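Local coordinates for protein galactan 1,3-beta-galactosidase (Phanerochaete chrysosporium, PDB 7BYV) that probably hydrolyses beta-1,3-galactan from its chain ends, as a family 43 glycoside hydrolase that also carries a carbohydrate-binding module, at residues G29-W34 against C51-D56; S43-A48 against S78-R83; A134-E139 against L153-D158; Y199-S204 against K215-S220. The protein carries 1 engineered substitution. One frame throughout, in Å; residues are numbered along the deposited sequence.

In the fold
All four contacts lie in the family 43 catalytic part, where successive antiparallel sheets are the blades of a five-bladed beta-propeller. Contact 1 pairs strands 31-37 and 49-54 in the first sheet. Contact 2 crosses it along the chain: the loop between those two strands reaches strand 80-89 of the next sheet, and the two centres are about 23 Å apart. Contacts 3 and 4 follow in series, in the third and fourth sheets, with centres about 16 Å apart. Contacts 2 and 3, about 17 Å apart between centres, touch and share one galactose, so neighbouring blades build the sugar pocket together, while contact 1 sits farther off, beside an attached glycan.

Contact 1. Residues G29-W34 against C51-D56; sequences GSTFYW and CYTSSD. With NAG (2-acetamido-2-deoxy-beta-D-glucopyranose), chain D.
Tyr33 and Thr53 face each other as a non-hydrogen-bonded antiparallel pair, their side chains lying side by side and pointing the same way. The methyl CG2 of Thr53 comes within 3.4 Å of CD2 of the Tyr33 ring. It stands anti to its own carbonyl carbon, while OG1 takes the position between N and carbonyl (chi1 67°) and makes a weak bond to Gln63. A beta-branched threonine suits this place, since it supplies a methyl to the ring and a hydroxyl to Gln63, just past the neighbouring strand 61-62. The same methyl-bearing carbon, Thr53 CB, lies 3.9 Å from Thr31 CG2.

The tight part is the backbone. Phe32 N gives a nearly straight bond of 2.6 Å to Ser54 O, and Trp34 N reaches Tyr52 O at 2.8 Å; each is answered by a bond in the reverse direction. The side chains of Phe32, Trp34, Tyr52 and Ser54 are on the buried face. There Ser54 O lies in the plane of the Phe32 ring, 3.7 Å from CD1, and the Trp34 indole runs on to meet Trp60 and Tyr271 edge-to-face.

Beyond Ser54 the strands part and the contact loosens toward solvent. Ser55 is exposed, its CB 4.1 Å from Ser30 O. Ser54 OG accepts from Asp56 N in an ST turn and also bonds to Leu57 N. Asp56 OD2 takes a 2.8 Å bond from O6 of the N-acetylglucosamine beside glycosylated Asn59. The arrangement is a beta hairpin, two middle strands of a four-stranded propeller blade.

Contact 2. Residues S43-A48 against S78-R83; sequences SALFKA and SNVVER. With GAL (beta-D-galactopyranose), chain C.
The carbonyl oxygen of Asn79 is met by two residues of the loop 43-48. Phe46 N donates to it at 2.8 Å in the carbonyl plane, on a bent path of 134°, and Leu45 CA adds a C-H...O contact at 3.4 Å. Leu45 also brings its methyl CD2 near this backbone, ending 4.0 Å from Val80 CG2.

The apolar heart is Phe46 against Val81. With CG swung anti to the amide nitrogen (chi1 179°), the Phe46 ring is carried under the valine, whose CG2 stands over one face, 3.7 Å from the ring centroid and 16° off its normal, a CH-pi contact. A flat ring suits a branched valine, because CB and both methyls can all rest on it. An alanine at Phe46 is likely to open a gap beneath Val81 and leave its methyls without the face they rest on. A water links the two segments nearby, accepting from Val81 N at 3.3 Å and lying close to Ala44 O.

Farther along the strand the partners become sugar. Glu82 OE1 accepts from O4 of the chain C galactose at 2.9 Å and from O3 at 3.2 Å, while its OE2 bonds to Tyr106. Arg83 NH2 donates to galactose O2 at 3.1 Å. A loop from one blade thus packs on the first strand of the next, whose opening residues line the galactose-binding pocket of this family 43 propeller.

Contact 3. Residues A134-E139 against L153-D158; sequences ADSRDE and LLYASD. With GAL (beta-D-galactopyranose), chain C; GAL (beta-D-galactopyranose), chain B.
Backbone bonds fasten Arg137 and Asp138 to Ala156. Ala156 N donates to Asp138 O at 2.9 Å, and Arg137 N to Ala156 O at 3.1 Å. Past them, Glu139 and Tyr155 form a non-hydrogen-bonded antiparallel pair. The small Ala156 fits here because its methyl lets the loop come close. Ser157 OG also points at Asp135 O, but the separation is too short to be trusted.

Apolar and ring contacts flank this pairing. Leu153 CD1 touches Glu139 CB at 3.8 Å. The Tyr155 ring turns its edge to Asp135 O, with Ser136 OG lying 3.5 Å from Tyr155 CB, and its hydroxyl bonds to Ser166.

Charged groups probably steady the loop. Arg137 NH1 bridges to Asp135 OD2 at 3.1 Å; the acceptor lies in the guanidinium plane, yet is approached from above the carboxylate plane. Lys130 pairs with the other oxygen of Asp135, and Arg137 NH2 bonds to Tyr106 O. One water accepts from Arg137 NH1 and donates to Ala156 O; a second joins Asp135 N to Asp158 OD1.

Toward the sugar, the extended Arg137 chain sets CD 3.6 Å from C6 of the chain B galactose. Asp138 OD2 accepts from O2 of the chain C galactose at 2.8 Å, and Ala189 N donates to the same oxygen. A leucine in place of Arg137 would probably leave Asp135 OD2 without its charged mate and the bridging water short of one tether. Here the loop leading into the third blade is pinned to the second strand of that blade and forms part of the galactan-binding site.

Contact 4. Residues Y199-S204 against K215-S220; sequences YFLIAS and KWFSAS
Phe200 carries its ring anti to the carbonyl carbon (chi1 -72°), whereas Trp216 holds CG between N and carbonyl (chi1 74°); these settings lay the two rings side by side on one face of the hairpin. They meet at Phe200 CD2 and Trp216 CE3, 3.7 Å apart, with their planes inclined at 48°. Ser218 CB sits over a face of the Phe200 ring, 4.1 Å from its centroid. The Phe200 ring also packs edge-to-face with Phe278.

The other face gathers Leu201, Ala203 and Phe217. The Leu201 side chain lies alongside that of Phe217, its CD2 touching Phe217 CD1 at 3.7 Å, while Leu201 O lies at the edge of that ring. The small Ala203 leaves room for the broad Phe217, its CB 4.3 Å from CE1. Leu187 touches both.

Six backbone bonds, in reciprocal pairs, tie Tyr199 to Ala219, Leu201 to Phe217 and Ala203 to Lys215; Tyr199 N reaches Ala219 O at 2.7 Å. At the two ends polar groups face other partners: the Tyr199 hydroxyl bonds to Asp144, and Lys215 NZ makes a salt bridge with Asp231. This is a beta hairpin with side chains alternating between its two faces, the pair 198-205 and 215-219 within the fourth blade of the propeller.

Contact 1. Residues G29-W34 against C51-D56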
# COMPACT_ATOMS: atom_id res chain seq x y z
N GLY A 29 4.44 -18.34 13.86
CA GLY A 29 4.49 -18.13 15.29
C GLY A 29 4.33 -16.69 15.71
O GLY A 29 3.26 -16.10 15.53
N SER A 30 5.38 -16.11 16.28
CA SER A 30 5.37 -14.74 16.77
C SER A 30 6.10 -13.78 15.84
O SER A 30 6.15 -12.58 16.12
CB SER A 30 6.00 -14.68 18.17
OG SER A 30 7.42 -14.64 18.07
N THR A 31 6.68 -14.29 14.77
CA THR A 31 7.38 -13.50 13.77
C THR A 31 6.47 -13.27 12.57
O THR A 31 5.72 -14.15 12.16
CB THR A 31 8.65 -14.22 13.32
OG1 THR A 31 9.42 -14.57 14.47
CG2 THR A 31 9.48 -13.33 12.40
N PHE A 32 6.55 -12.06 12.01
CA PHE A 32 5.91 -11.71 10.76
C PHE A 32 6.96 -11.61 9.67
O PHE A 32 8.04 -11.06 9.89
CB PHE A 32 5.14 -10.41 10.87
CG PHE A 32 3.96 -10.50 11.77
CD1 PHE A 32 4.12 -10.40 13.14
CD2 PHE A 32 2.71 -10.76 11.24
CE1 PHE A 32 3.03 -10.53 13.96
CE2 PHE A 32 1.62 -10.89 12.06
CZ PHE A 32 1.78 -10.77 13.42
N TYR A 33 6.64 -12.16 8.51
CA TYR A 33 7.51 -12.06 7.35
C TYR A 33 6.78 -11.24 6.31
O TYR A 33 5.60 -11.50 6.01
CB TYR A 33 7.88 -13.44 6.82
CG TYR A 33 8.59 -14.27 7.86
CD1 TYR A 33 7.89 -14.85 8.91
CD2 TYR A 33 9.97 -14.46 7.79
CE1 TYR A 33 8.53 -15.60 9.86
CE2 TYR A 33 10.62 -15.21 8.74
CZ TYR A 33 9.90 -15.78 9.77
OH TYR A 33 10.54 -16.54 10.72
N TRP A 34 7.45 -10.22 5.80
CA TRP A 34 6.92 -9.36 4.76
C TRP A 34 7.75 -9.63 3.51
O TRP A 34 8.98 -9.52 3.54
CB TRP A 34 6.98 -7.90 5.22
CG TRP A 34 6.60 -6.83 4.22
CD1 TRP A 34 6.17 -7.01 2.93
CD2 TRP A 34 6.63 -5.42 4.44
NE1 TRP A 34 5.94 -5.78 2.34
CE2 TRP A 34 6.22 -4.80 3.25
CE3 TRP A 34 6.97 -4.62 5.54
CZ2 TRP A 34 6.14 -3.41 3.12
CZ3 TRP A 34 6.89 -3.24 5.40
CH2 TRP A 34 6.48 -2.65 4.21
N CYS A 51 12.86 -9.90 1.71
CA CYS A 51 12.37 -10.62 2.88
C CYS A 51 12.68 -9.81 4.12
O CYS A 51 13.85 -9.58 4.43
CB CYS A 51 13.04 -11.97 2.97
SG CYS A 51 11.99 -13.24 3.70
N TYR A 52 11.64 -9.39 4.83
CA TYR A 52 11.78 -8.64 6.07
C TYR A 52 11.01 -9.35 7.16
O TYR A 52 9.96 -9.96 6.91
CB TYR A 52 11.28 -7.20 5.91
CG TYR A 52 12.01 -6.38 4.86
CD1 TYR A 52 11.86 -6.65 3.50
CD2 TYR A 52 12.84 -5.31 5.22
CE1 TYR A 52 12.52 -5.90 2.54
CE2 TYR A 52 13.51 -4.55 4.26
CZ TYR A 52 13.34 -4.86 2.93
OH TYR A 52 13.99 -4.11 1.97
N THR A 53 11.53 -9.29 8.39
CA THR A 53 10.86 -9.87 9.54
C THR A 53 10.62 -8.83 10.62
O THR A 53 11.29 -7.79 10.68
CB THR A 53 11.67 -11.03 10.14
OG1 THR A 53 12.89 -10.51 10.71
CG2 THR A 53 12.01 -12.05 9.07
N SER A 54 9.67 -9.13 11.50
CA SER A 54 9.26 -8.24 12.58
C SER A 54 8.39 -9.03 13.54
O SER A 54 7.83 -10.07 13.19
CB SER A 54 8.49 -7.02 12.05
OG SER A 54 7.50 -6.59 12.97
N SER A 55 8.27 -8.50 14.75
CA SER A 55 7.44 -9.08 15.79
C SER A 55 6.21 -8.24 16.10
O SER A 55 5.32 -8.73 16.81
CB SER A 55 8.29 -9.25 17.06
OG SER A 55 9.61 -9.59 16.69
N ASP A 56 6.14 -7.01 15.59
CA ASP A 56 5.04 -6.10 15.90
C ASP A 56 4.63 -5.26 14.70
O ASP A 56 3.92 -4.26 14.88
CB ASP A 56 5.42 -5.19 17.08
CG ASP A 56 6.57 -4.23 16.75
OD1 ASP A 56 7.16 -4.31 15.63
OD2 ASP A 56 6.88 -3.39 17.61
C1 NAG D . 11.54 -1.56 17.26
C2 NAG D . 12.49 -0.96 18.29
C3 NAG D . 11.71 -0.29 19.42
C4 NAG D . 10.38 -1.00 19.70
C5 NAG D . 9.52 -1.11 18.43
C6 NAG D . 8.35 -0.16 18.45
C7 NAG D . 14.65 -2.11 18.39
C8 NAG D . 15.44 -3.21 19.04
N2 NAG D . 13.39 -1.97 18.82
O3 NAG D . 11.48 1.08 19.08
O4 NAG D . 10.61 -2.30 20.23
O5 NAG D . 10.30 -0.82 17.26
O6 NAG D . 7.12 -0.84 18.67
O7 NAG D . 15.12 -1.39 17.52

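Contact 2. Residues S43-A48 against S78-R83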
# COMPACT_ATOMS: atom_id res chain seq x y z
N SER A 43 13.10 -0.02 -11.70
CA SER A 43 12.64 -0.70 -12.90
C SER A 43 11.66 -1.80 -12.51
O SER A 43 11.68 -2.31 -11.39
CB SER A 43 13.82 -1.28 -13.70
OG SER A 43 13.49 -2.49 -14.36
N ALA A 44 10.79 -2.15 -13.46
CA ALA A 44 9.84 -3.23 -13.26
C ALA A 44 10.45 -4.62 -13.45
O ALA A 44 9.86 -5.61 -12.98
CB ALA A 44 8.65 -3.06 -14.21
N LEU A 45 11.59 -4.73 -14.13
CA LEU A 45 12.27 -6.00 -14.31
C LEU A 45 12.73 -6.56 -12.98
O LEU A 45 12.86 -5.85 -11.98
CB LEU A 45 13.46 -5.86 -15.25
CG LEU A 45 12.93 -5.36 -16.60
CD1 LEU A 45 14.01 -5.27 -17.66
CD2 LEU A 45 11.79 -6.28 -17.04
N PHE A 46 12.98 -7.86 -12.96
CA PHE A 46 13.14 -8.57 -11.71
C PHE A 46 14.53 -8.31 -11.13
O PHE A 46 15.52 -8.30 -11.86
CB PHE A 46 12.92 -10.08 -11.90
CG PHE A 46 13.09 -10.90 -10.65
CD1 PHE A 46 12.62 -10.45 -9.42
CD2 PHE A 46 13.72 -12.13 -10.70
CE1 PHE A 46 12.78 -11.20 -8.27
CE2 PHE A 46 13.89 -12.89 -9.54
CZ PHE A 46 13.42 -12.42 -8.32
N LYS A 47 14.57 -8.07 -9.85
CA LYS A 47 15.83 -7.94 -9.13
C LYS A 47 15.88 -8.81 -7.89
O LYS A 47 16.90 -9.46 -7.67
CB LYS A 47 16.08 -6.48 -8.73
CG LYS A 47 17.46 -6.20 -8.14
CD LYS A 47 17.48 -4.89 -7.34
CE LYS A 47 18.89 -4.53 -6.92
NZ LYS A 47 19.73 -4.40 -8.14
N ALA A 48 14.81 -8.86 -7.10
CA ALA A 48 14.78 -9.75 -5.95
C ALA A 48 13.38 -9.76 -5.37
O ALA A 48 12.68 -8.75 -5.39
CB ALA A 48 15.77 -9.33 -4.86
N SER A 78 15.59 -10.24 -17.20
CA SER A 78 14.80 -9.70 -18.30
C SER A 78 13.30 -9.96 -18.13
O SER A 78 12.50 -9.56 -18.99
CB SER A 78 15.28 -10.26 -19.64
OG SER A 78 16.42 -9.56 -20.10
N ASN A 79 12.92 -10.63 -17.04
CA ASN A 79 11.54 -10.98 -16.75
C ASN A 79 11.04 -10.14 -15.57
O ASN A 79 11.76 -9.30 -15.01
CB ASN A 79 11.40 -12.47 -16.45
CG ASN A 79 11.91 -13.34 -17.58
OD1 ASN A 79 12.90 -14.06 -17.44
ND2 ASN A 79 11.23 -13.27 -18.72
N VAL A 80 9.80 -10.42 -15.19
CA VAL A 80 9.04 -9.66 -14.22
C VAL A 80 8.54 -10.62 -13.15
O VAL A 80 8.03 -11.71 -13.48
CB VAL A 80 7.86 -8.92 -14.90
CG1 VAL A 80 6.73 -8.65 -13.94
CG2 VAL A 80 8.35 -7.64 -15.56
N VAL A 81 8.69 -10.25 -11.89
CA VAL A 81 8.30 -11.08 -10.75
C VAL A 81 7.56 -10.18 -9.77
O VAL A 81 8.18 -9.36 -9.09
CB VAL A 81 9.49 -11.76 -10.08
CG1 VAL A 81 9.09 -12.39 -8.72
CG2 VAL A 81 10.10 -12.79 -11.01
N GLU A 82 6.24 -10.35 -9.67
CA GLU A 82 5.40 -9.40 -8.95
C GLU A 82 4.55 -10.11 -7.91
O GLU A 82 4.21 -11.29 -8.04
CB GLU A 82 4.51 -8.64 -9.91
CG GLU A 82 5.32 -7.76 -10.82
CD GLU A 82 4.48 -6.89 -11.71
OE1 GLU A 82 3.26 -7.16 -11.84
OE2 GLU A 82 5.05 -5.92 -12.29
N ARG A 83 4.22 -9.35 -6.87
CA ARG A 83 3.32 -9.74 -5.79
C ARG A 83 3.65 -11.13 -5.26
O ARG A 83 2.86 -12.06 -5.44
CB ARG A 83 1.87 -9.69 -6.27
CG ARG A 83 1.57 -8.46 -7.08
CD ARG A 83 0.07 -8.16 -7.23
NE ARG A 83 -0.13 -6.83 -7.79
CZ ARG A 83 -0.38 -5.75 -7.06
NH1 ARG A 83 -0.49 -5.87 -5.74
NH2 ARG A 83 -0.53 -4.55 -7.63
C1 GAL C . -0.62 -3.13 -12.99
C2 GAL C . -0.23 -4.02 -11.73
C3 GAL C . 1.17 -3.77 -11.23
C4 GAL C . 2.13 -3.72 -12.44
C5 GAL C . 1.80 -2.47 -13.31
C6 GAL C . 2.27 -2.49 -14.79
O2 GAL C . -1.09 -3.85 -10.62
O3 GAL C . 1.57 -4.84 -10.38
O4 GAL C . 2.05 -4.95 -13.21
O5 GAL C . 0.36 -2.09 -13.30
O6 GAL C . 1.78 -1.34 -15.52
O HOH W 1 9.75 -7.42 -10.58

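Contact 3. Residues A134-E139 against L153-D158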
# COMPACT_ATOMS: atom_id res chain seq x y z
N ALA A 134 -4.73 -20.84 -18.45
CA ALA A 134 -5.24 -19.50 -18.66
C ALA A 134 -4.23 -18.45 -18.21
O ALA A 134 -3.30 -18.73 -17.45
CB ALA A 134 -6.56 -19.30 -17.90
N ASP A 135 -4.45 -17.22 -18.70
CA ASP A 135 -3.68 -16.06 -18.26
C ASP A 135 -3.75 -15.87 -16.76
O ASP A 135 -4.81 -16.00 -16.14
CB ASP A 135 -4.23 -14.80 -18.92
CG ASP A 135 -3.77 -14.64 -20.33
OD1 ASP A 135 -2.92 -15.44 -20.77
OD2 ASP A 135 -4.27 -13.71 -21.01
N SER A 136 -2.62 -15.51 -16.17
CA SER A 136 -2.57 -15.12 -14.77
C SER A 136 -1.62 -13.94 -14.68
O SER A 136 -0.43 -14.10 -14.94
CB SER A 136 -2.08 -16.26 -13.91
OG SER A 136 -1.98 -15.84 -12.57
N ARG A 137 -2.13 -12.75 -14.33
CA ARG A 137 -1.26 -11.60 -14.13
C ARG A 137 -1.26 -11.27 -12.65
O ARG A 137 -0.61 -11.99 -11.86
CB ARG A 137 -1.68 -10.45 -15.05
CG ARG A 137 -1.00 -10.49 -16.40
CD ARG A 137 -1.78 -9.74 -17.47
NE ARG A 137 -1.24 -10.00 -18.80
CZ ARG A 137 -1.81 -10.82 -19.69
NH1 ARG A 137 -2.95 -11.45 -19.40
NH2 ARG A 137 -1.24 -11.02 -20.87
N ASP A 138 -1.98 -10.24 -12.19
CA ASP A 138 -2.03 -9.96 -10.75
C ASP A 138 -2.67 -11.14 -10.02
O ASP A 138 -3.73 -11.64 -10.42
CB ASP A 138 -2.80 -8.67 -10.46
CG ASP A 138 -1.94 -7.40 -10.65
OD1 ASP A 138 -0.82 -7.48 -11.20
OD2 ASP A 138 -2.39 -6.31 -10.25
N GLU A 139 -2.01 -11.61 -8.97
CA GLU A 139 -2.49 -12.77 -8.25
C GLU A 139 -2.31 -12.56 -6.76
O GLU A 139 -1.72 -11.57 -6.31
CB GLU A 139 -1.79 -14.06 -8.69
CG GLU A 139 -0.30 -13.98 -8.81
CD GLU A 139 0.39 -13.67 -7.50
OE1 GLU A 139 0.07 -14.33 -6.48
OE2 GLU A 139 1.24 -12.75 -7.48
N LEU A 153 -5.73 -19.84 -5.38
CA LEU A 153 -5.13 -18.80 -6.19
C LEU A 153 -6.22 -17.84 -6.66
O LEU A 153 -7.24 -18.28 -7.20
CB LEU A 153 -4.38 -19.41 -7.38
CG LEU A 153 -3.73 -18.46 -8.39
CD1 LEU A 153 -2.48 -17.73 -7.83
CD2 LEU A 153 -3.41 -19.19 -9.71
N LEU A 154 -6.02 -16.56 -6.41
CA LEU A 154 -6.86 -15.47 -6.91
C LEU A 154 -6.08 -14.75 -8.00
O LEU A 154 -4.96 -14.31 -7.74
CB LEU A 154 -7.21 -14.48 -5.78
CG LEU A 154 -7.39 -15.05 -4.36
CD1 LEU A 154 -7.57 -13.91 -3.35
CD2 LEU A 154 -8.55 -16.04 -4.25
N TYR A 155 -6.64 -14.64 -9.21
CA TYR A 155 -5.83 -14.13 -10.32
C TYR A 155 -6.67 -13.44 -11.39
O TYR A 155 -7.82 -13.80 -11.65
CB TYR A 155 -4.99 -15.25 -10.93
CG TYR A 155 -5.72 -16.52 -11.34
CD1 TYR A 155 -6.33 -17.34 -10.40
CD2 TYR A 155 -5.75 -16.92 -12.65
CE1 TYR A 155 -6.96 -18.50 -10.77
CE2 TYR A 155 -6.38 -18.08 -13.03
CZ TYR A 155 -6.99 -18.88 -12.09
OH TYR A 155 -7.61 -20.06 -12.48
N ALA A 156 -6.07 -12.41 -12.01
CA ALA A 156 -6.65 -11.68 -13.13
C ALA A 156 -6.33 -12.42 -14.43
O ALA A 156 -5.17 -12.50 -14.83
CB ALA A 156 -6.08 -10.27 -13.17
N SER A 157 -7.35 -12.94 -15.10
CA SER A 157 -7.16 -13.80 -16.26
C SER A 157 -7.76 -13.19 -17.53
O SER A 157 -8.41 -12.14 -17.49
CB SER A 157 -7.77 -15.19 -16.02
OG SER A 157 -7.05 -16.18 -16.73
N ASP A 158 -7.52 -13.88 -18.65
CA ASP A 158 -7.97 -13.49 -20.00
C ASP A 158 -7.76 -12.00 -20.25
O ASP A 158 -8.69 -11.23 -20.47
CB ASP A 158 -9.42 -13.87 -20.23
CG ASP A 158 -9.67 -15.37 -20.03
OD1 ASP A 158 -8.91 -16.19 -20.61
OD2 ASP A 158 -10.61 -15.74 -19.29
C1 GAL C . -0.62 -3.13 -12.99
C2 GAL C . -0.23 -4.02 -11.73
C3 GAL C . 1.17 -3.77 -11.23
C4 GAL C . 2.13 -3.72 -12.44
C5 GAL C . 1.80 -2.47 -13.31
C6 GAL C . 2.27 -2.49 -14.79
O2 GAL C . -1.09 -3.85 -10.62
O3 GAL C . 1.57 -4.84 -10.38
O4 GAL C . 2.05 -4.95 -13.21
O5 GAL C . 0.36 -2.09 -13.30
O6 GAL C . 1.78 -1.34 -15.52
C1 GAL B . -3.43 -3.64 -17.33
C2 GAL B . -3.14 -3.38 -15.82
C3 GAL B . -1.60 -3.43 -15.51
C4 GAL B . -0.91 -4.71 -16.08
C5 GAL B . -1.33 -4.94 -17.54
C6 GAL B . -0.87 -6.31 -18.15
O2 GAL B . -3.67 -2.12 -15.38
O3 GAL B . -1.36 -3.43 -14.11
O4 GAL B . -1.19 -5.89 -15.28
O5 GAL B . -2.79 -4.89 -17.71
O6 GAL B . -1.11 -6.40 -19.58
O HOH W 2 -6.06 -16.93 -21.19
O HOH W 3 -4.79 -11.18 -17.00

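Contact 4. Residues Y199-S204 against K215-S220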
# COMPACT_ATOMS: atom_id res chain seq x y z
N TYR A 199 -16.21 -14.50 3.41
CA TYR A 199 -15.00 -14.18 2.66
C TYR A 199 -15.15 -12.81 2.02
O TYR A 199 -16.11 -12.57 1.29
CB TYR A 199 -14.73 -15.21 1.56
CG TYR A 199 -14.57 -16.62 2.05
CD1 TYR A 199 -13.32 -17.10 2.42
CD2 TYR A 199 -15.65 -17.48 2.11
CE1 TYR A 199 -13.15 -18.41 2.86
CE2 TYR A 199 -15.50 -18.80 2.54
CZ TYR A 199 -14.24 -19.24 2.91
OH TYR A 199 -14.09 -20.53 3.33
N PHE A 200 -14.18 -11.94 2.28
CA PHE A 200 -14.15 -10.61 1.70
C PHE A 200 -13.01 -10.53 0.69
O PHE A 200 -11.86 -10.76 1.04
CB PHE A 200 -14.01 -9.56 2.79
CG PHE A 200 -15.25 -9.39 3.60
CD1 PHE A 200 -15.51 -10.23 4.66
CD2 PHE A 200 -16.17 -8.41 3.29
CE1 PHE A 200 -16.66 -10.10 5.40
CE2 PHE A 200 -17.33 -8.27 4.03
CZ PHE A 200 -17.57 -9.12 5.10
N LEU A 201 -13.35 -10.25 -0.55
CA LEU A 201 -12.35 -10.02 -1.58
C LEU A 201 -12.16 -8.52 -1.75
O LEU A 201 -13.14 -7.79 -1.88
CB LEU A 201 -12.79 -10.64 -2.92
CG LEU A 201 -11.97 -10.16 -4.13
CD1 LEU A 201 -10.63 -10.88 -4.15
CD2 LEU A 201 -12.72 -10.35 -5.45
N ILE A 202 -10.91 -8.08 -1.74
CA ILE A 202 -10.56 -6.69 -2.02
C ILE A 202 -9.71 -6.67 -3.29
O ILE A 202 -8.87 -7.55 -3.51
CB ILE A 202 -9.81 -6.04 -0.85
CG1 ILE A 202 -10.75 -5.88 0.33
CG2 ILE A 202 -9.26 -4.67 -1.22
CD1 ILE A 202 -10.04 -5.79 1.63
N ALA A 203 -9.93 -5.66 -4.12
CA ALA A 203 -9.32 -5.65 -5.44
C ALA A 203 -9.40 -4.24 -6.02
O ALA A 203 -10.32 -3.48 -5.73
CB ALA A 203 -10.01 -6.66 -6.36
N SER A 204 -8.40 -3.91 -6.83
CA SER A 204 -8.47 -2.75 -7.69
C SER A 204 -9.11 -3.13 -9.03
O SER A 204 -9.14 -4.30 -9.42
CB SER A 204 -7.07 -2.16 -7.94
OG SER A 204 -6.41 -2.85 -9.00
N LYS A 215 -12.15 -1.91 -4.34
CA LYS A 215 -13.50 -2.36 -4.04
C LYS A 215 -13.51 -3.58 -3.12
O LYS A 215 -12.58 -4.40 -3.14
CB LYS A 215 -14.26 -2.68 -5.35
CG LYS A 215 -14.21 -1.57 -6.38
CD LYS A 215 -15.10 -0.40 -5.97
CE LYS A 215 -15.42 0.47 -7.18
NZ LYS A 215 -16.03 1.80 -6.86
N TRP A 216 -14.56 -3.73 -2.32
CA TRP A 216 -14.75 -4.97 -1.56
C TRP A 216 -15.96 -5.75 -2.06
O TRP A 216 -16.95 -5.18 -2.53
CB TRP A 216 -14.85 -4.70 -0.03
CG TRP A 216 -16.14 -4.10 0.45
CD1 TRP A 216 -16.40 -2.78 0.67
CD2 TRP A 216 -17.34 -4.80 0.77
NE1 TRP A 216 -17.69 -2.61 1.10
CE2 TRP A 216 -18.30 -3.84 1.16
CE3 TRP A 216 -17.71 -6.16 0.76
CZ2 TRP A 216 -19.60 -4.20 1.54
CZ3 TRP A 216 -18.99 -6.51 1.15
CH2 TRP A 216 -19.92 -5.53 1.54
N PHE A 217 -15.85 -7.06 -2.01
CA PHE A 217 -16.92 -7.98 -2.38
C PHE A 217 -16.96 -9.06 -1.31
O PHE A 217 -15.93 -9.42 -0.75
CB PHE A 217 -16.70 -8.70 -3.72
CG PHE A 217 -16.14 -7.85 -4.82
CD1 PHE A 217 -14.83 -7.39 -4.79
CD2 PHE A 217 -16.91 -7.58 -5.94
CE1 PHE A 217 -14.32 -6.64 -5.84
CE2 PHE A 217 -16.40 -6.83 -7.00
CZ PHE A 217 -15.10 -6.36 -6.95
N SER A 218 -18.15 -9.61 -1.06
CA SER A 218 -18.23 -10.66 -0.04
C SER A 218 -18.94 -11.89 -0.59
O SER A 218 -19.71 -11.81 -1.56
CB SER A 218 -18.94 -10.18 1.24
OG SER A 218 -20.23 -9.68 0.95
N ALA A 219 -18.67 -13.03 0.04
CA ALA A 219 -19.34 -14.29 -0.25
C ALA A 219 -19.19 -15.24 0.93
O ALA A 219 -18.20 -15.19 1.69
CB ALA A 219 -18.78 -14.93 -1.52
N SER A 220 -20.19 -16.11 1.09
CA SER A 220 -20.17 -17.14 2.12
C SER A 220 -19.43 -18.39 1.68
O SER A 220 -19.15 -19.26 2.51
CB SER A 220 -21.59 -17.51 2.53
OG SER A 220 -22.41 -17.68 1.39